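Local coordinates for protein acetyltransferase (PDB 5XUN) that probably transfers the acetyl group of acetyl-CoA to glycyl-tRNA, acting as the GNAT-fold toxin of a Klebsiella pneumoniae toxin-antitoxin pair, at residues I44-A49 against G61-S66. The protein carries 1 engineered substitution. Residues are numbered along the deposited sequence; the frame is centred on the assembly and turned at random.
Sequences ILRGYA and GYYTLS
Y48 and Y63 form a hydrogen-bonded antiparallel pair across neighbouring strands, their side chains on the same face of the sheet and their phenol rings nearly parallel, planes 15° apart. The rings are slid so far that they barely overlap, with centroids 4.8 Å apart. The Y63 ring therefore lies against the root of Y48: Y48 CB sits over its face, 3.8 Å from the ring centroid in a CH-pi contact, and Y48 CD1 comes within 3.4 Å of Y63 CE1. In return Y63 OH stands over one face of the Y48 ring, near its rim. Y63 reaches this position with CG between its backbone N and carbonyl carbon (chi1 74°). L65 CG meets the Y63 ring at its edge, in plane, and L65 CD1 approaches Y48 CE1 at 4.0 Å. Between the two backbones, Y48 N hydrogen-bonds Y63 O at 2.9 Å, and Y63 N returns a bond to Y48 O; R46 and L65 form the second reciprocal pair. L45, just before strand 46-51, packs both methyls on T64, whose side chain lies on the face opposite the tyrosines; L45 CD1 is 3.8 Å from T64 CG2, beside L36 of helix 36-41. The contact belongs to the hairpin of strands 46-51 and 59-71 in the N-terminal half of the GNAT sheet. V119 of helix 108-126 touches Y48, Y63 and L65. Both phenols end in polar partners: Y63 OH bonds H115 ND1, and Y48 OH bonds A126 O of the second subunit, while R46 NE bonds K125 O of that same subunit. The tyrosine pair thus joins apolar ring contact to hydroxyl bonding, tying the hairpin to helix 108-126 of the same chain and to the second subunit.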
loop_
_atom_site.group_PDB
_atom_site.type_symbol
_atom_site.label_atom_id
_atom_site.label_comp_id
_atom_site.label_asym_id
_atom_site.label_seq_id
_atom_site.Cartn_x
_atom_site.Cartn_y
_atom_site.Cartn_z
ATOM N N ILE B 44 10.938 3.363 1.797
ATOM C CA ILE B 44 10.984 1.910 1.655
ATOM C C ILE B 44 10.059 1.241 2.667
ATOM O O ILE B 44 9.538 0.146 2.418
ATOM C CB ILE B 44 12.443 1.437 1.836
ATOM C CG1 ILE B 44 13.336 1.991 0.730
ATOM C CG2 ILE B 44 12.548 -0.074 1.826
ATOM C CD1 ILE B 44 12.838 1.678 -0.668
ATOM N N LEU B 45 9.849 1.894 3.799
ATOM C CA LEU B 45 9.007 1.414 4.880
ATOM C C LEU B 45 8.591 2.642 5.659
ATOM O O LEU B 45 9.139 3.730 5.463
ATOM C CB LEU B 45 9.740 0.406 5.775
ATOM C CG LEU B 45 11.013 0.850 6.514
ATOM C CD1 LEU B 45 10.731 1.609 7.817
ATOM C CD2 LEU B 45 11.879 -0.368 6.779
ATOM N N ARG B 46 7.627 2.458 6.556
ATOM C CA ARG B 46 7.337 3.433 7.592
ATOM C C ARG B 46 7.416 2.729 8.939
ATOM O O ARG B 46 6.953 1.588 9.085
ATOM C CB ARG B 46 5.962 4.088 7.398
ATOM C CG ARG B 46 5.854 4.861 6.085
ATOM C CD ARG B 46 6.919 5.949 5.969
ATOM N NE ARG B 46 6.527 7.171 6.662
ATOM C CZ ARG B 46 7.275 8.273 6.713
ATOM N NH1 ARG B 46 8.453 8.302 6.111
ATOM N NH2 ARG B 46 6.854 9.343 7.370
ATOM N N GLY B 47 8.047 3.394 9.900
ATOM C CA GLY B 47 8.408 2.786 11.173
ATOM C C GLY B 47 7.591 3.347 12.323
ATOM O O GLY B 47 7.320 4.544 12.376
ATOM N N TYR B 48 7.255 2.477 13.264
ATOM C CA TYR B 48 6.514 2.856 14.456
ATOM C C TYR B 48 7.269 2.324 15.663
ATOM O O TYR B 48 7.901 1.269 15.594
ATOM C CB TYR B 48 5.077 2.294 14.434
ATOM C CG TYR B 48 4.249 2.835 13.292
ATOM C CD1 TYR B 48 4.397 2.328 12.002
ATOM C CD2 TYR B 48 3.340 3.871 13.492
ATOM C CE1 TYR B 48 3.651 2.832 10.947
ATOM C CE2 TYR B 48 2.585 4.384 12.435
ATOM C CZ TYR B 48 2.750 3.855 11.165
ATOM O OH TYR B 48 2.017 4.346 10.100
ATOM N N ALA B 49 7.221 3.065 16.763
ATOM C CA ALA B 49 7.988 2.698 17.944
ATOM C C ALA B 49 7.110 2.664 19.187
ATOM O O ALA B 49 6.220 3.505 19.366
ATOM C CB ALA B 49 9.146 3.675 18.160
ATOM N N GLY B 61 10.181 -1.206 21.620
ATOM C CA GLY B 61 9.733 -2.053 20.533
ATOM C C GLY B 61 9.485 -1.217 19.300
ATOM O O GLY B 61 9.390 0.012 19.372
ATOM N N TYR B 62 9.387 -1.896 18.159
ATOM C CA TYR B 62 9.148 -1.176 16.914
ATOM C C TYR B 62 8.573 -2.129 15.875
ATOM O O TYR B 62 8.660 -3.353 16.022
ATOM C CB TYR B 62 10.438 -0.521 16.402
ATOM C CG TYR B 62 11.404 -1.469 15.713
ATOM C CD1 TYR B 62 12.338 -2.212 16.440
ATOM C CD2 TYR B 62 11.404 -1.595 14.336
ATOM C CE1 TYR B 62 13.222 -3.077 15.797
ATOM C CE2 TYR B 62 12.266 -2.436 13.696
ATOM C CZ TYR B 62 13.182 -3.173 14.423
ATOM O OH TYR B 62 14.037 -4.015 13.748
ATOM N N TYR B 63 7.991 -1.553 14.816
ATOM C CA TYR B 63 7.569 -2.349 13.664
ATOM C C TYR B 63 7.618 -1.493 12.401
ATOM O O TYR B 63 7.646 -0.263 12.469
ATOM C CB TYR B 63 6.170 -2.962 13.871
ATOM C CG TYR B 63 4.969 -2.036 13.770
ATOM C CD1 TYR B 63 4.452 -1.659 12.529
ATOM C CD2 TYR B 63 4.325 -1.577 14.911
ATOM C CE1 TYR B 63 3.336 -0.839 12.437
ATOM C CE2 TYR B 63 3.213 -0.753 14.831
ATOM C CZ TYR B 63 2.721 -0.389 13.589
ATOM O OH TYR B 63 1.614 0.424 13.501
ATOM N N THR B 64 7.623 -2.162 11.237
ATOM C CA THR B 64 7.675 -1.480 9.945
ATOM C C THR B 64 6.598 -2.010 8.999
ATOM O O THR B 64 6.265 -3.198 9.014
ATOM C CB THR B 64 9.053 -1.648 9.258
ATOM O OG1 THR B 64 9.203 -2.994 8.809
ATOM C CG2 THR B 64 10.176 -1.339 10.218
ATOM N N LEU B 65 6.088 -1.120 8.134
ATOM C CA LEU B 65 5.062 -1.455 7.145
ATOM C C LEU B 65 5.504 -1.016 5.756
ATOM O O LEU B 65 6.011 0.092 5.579
ATOM C CB LEU B 65 3.722 -0.782 7.487
ATOM C CG LEU B 65 3.148 -1.171 8.849
ATOM C CD1 LEU B 65 1.900 -0.362 9.202
ATOM C CD2 LEU B 65 2.843 -2.650 8.857
ATOM N N SER B 66 5.294 -1.885 4.769
ATOM C CA SER B 66 5.599 -1.567 3.382
ATOM C C SER B 66 4.471 -2.066 2.497
ATOM O O SER B 66 3.901 -3.128 2.757
ATOM C CB SER B 66 6.922 -2.215 2.937
ATOM O OG SER B 66 7.958 -1.897 3.856
#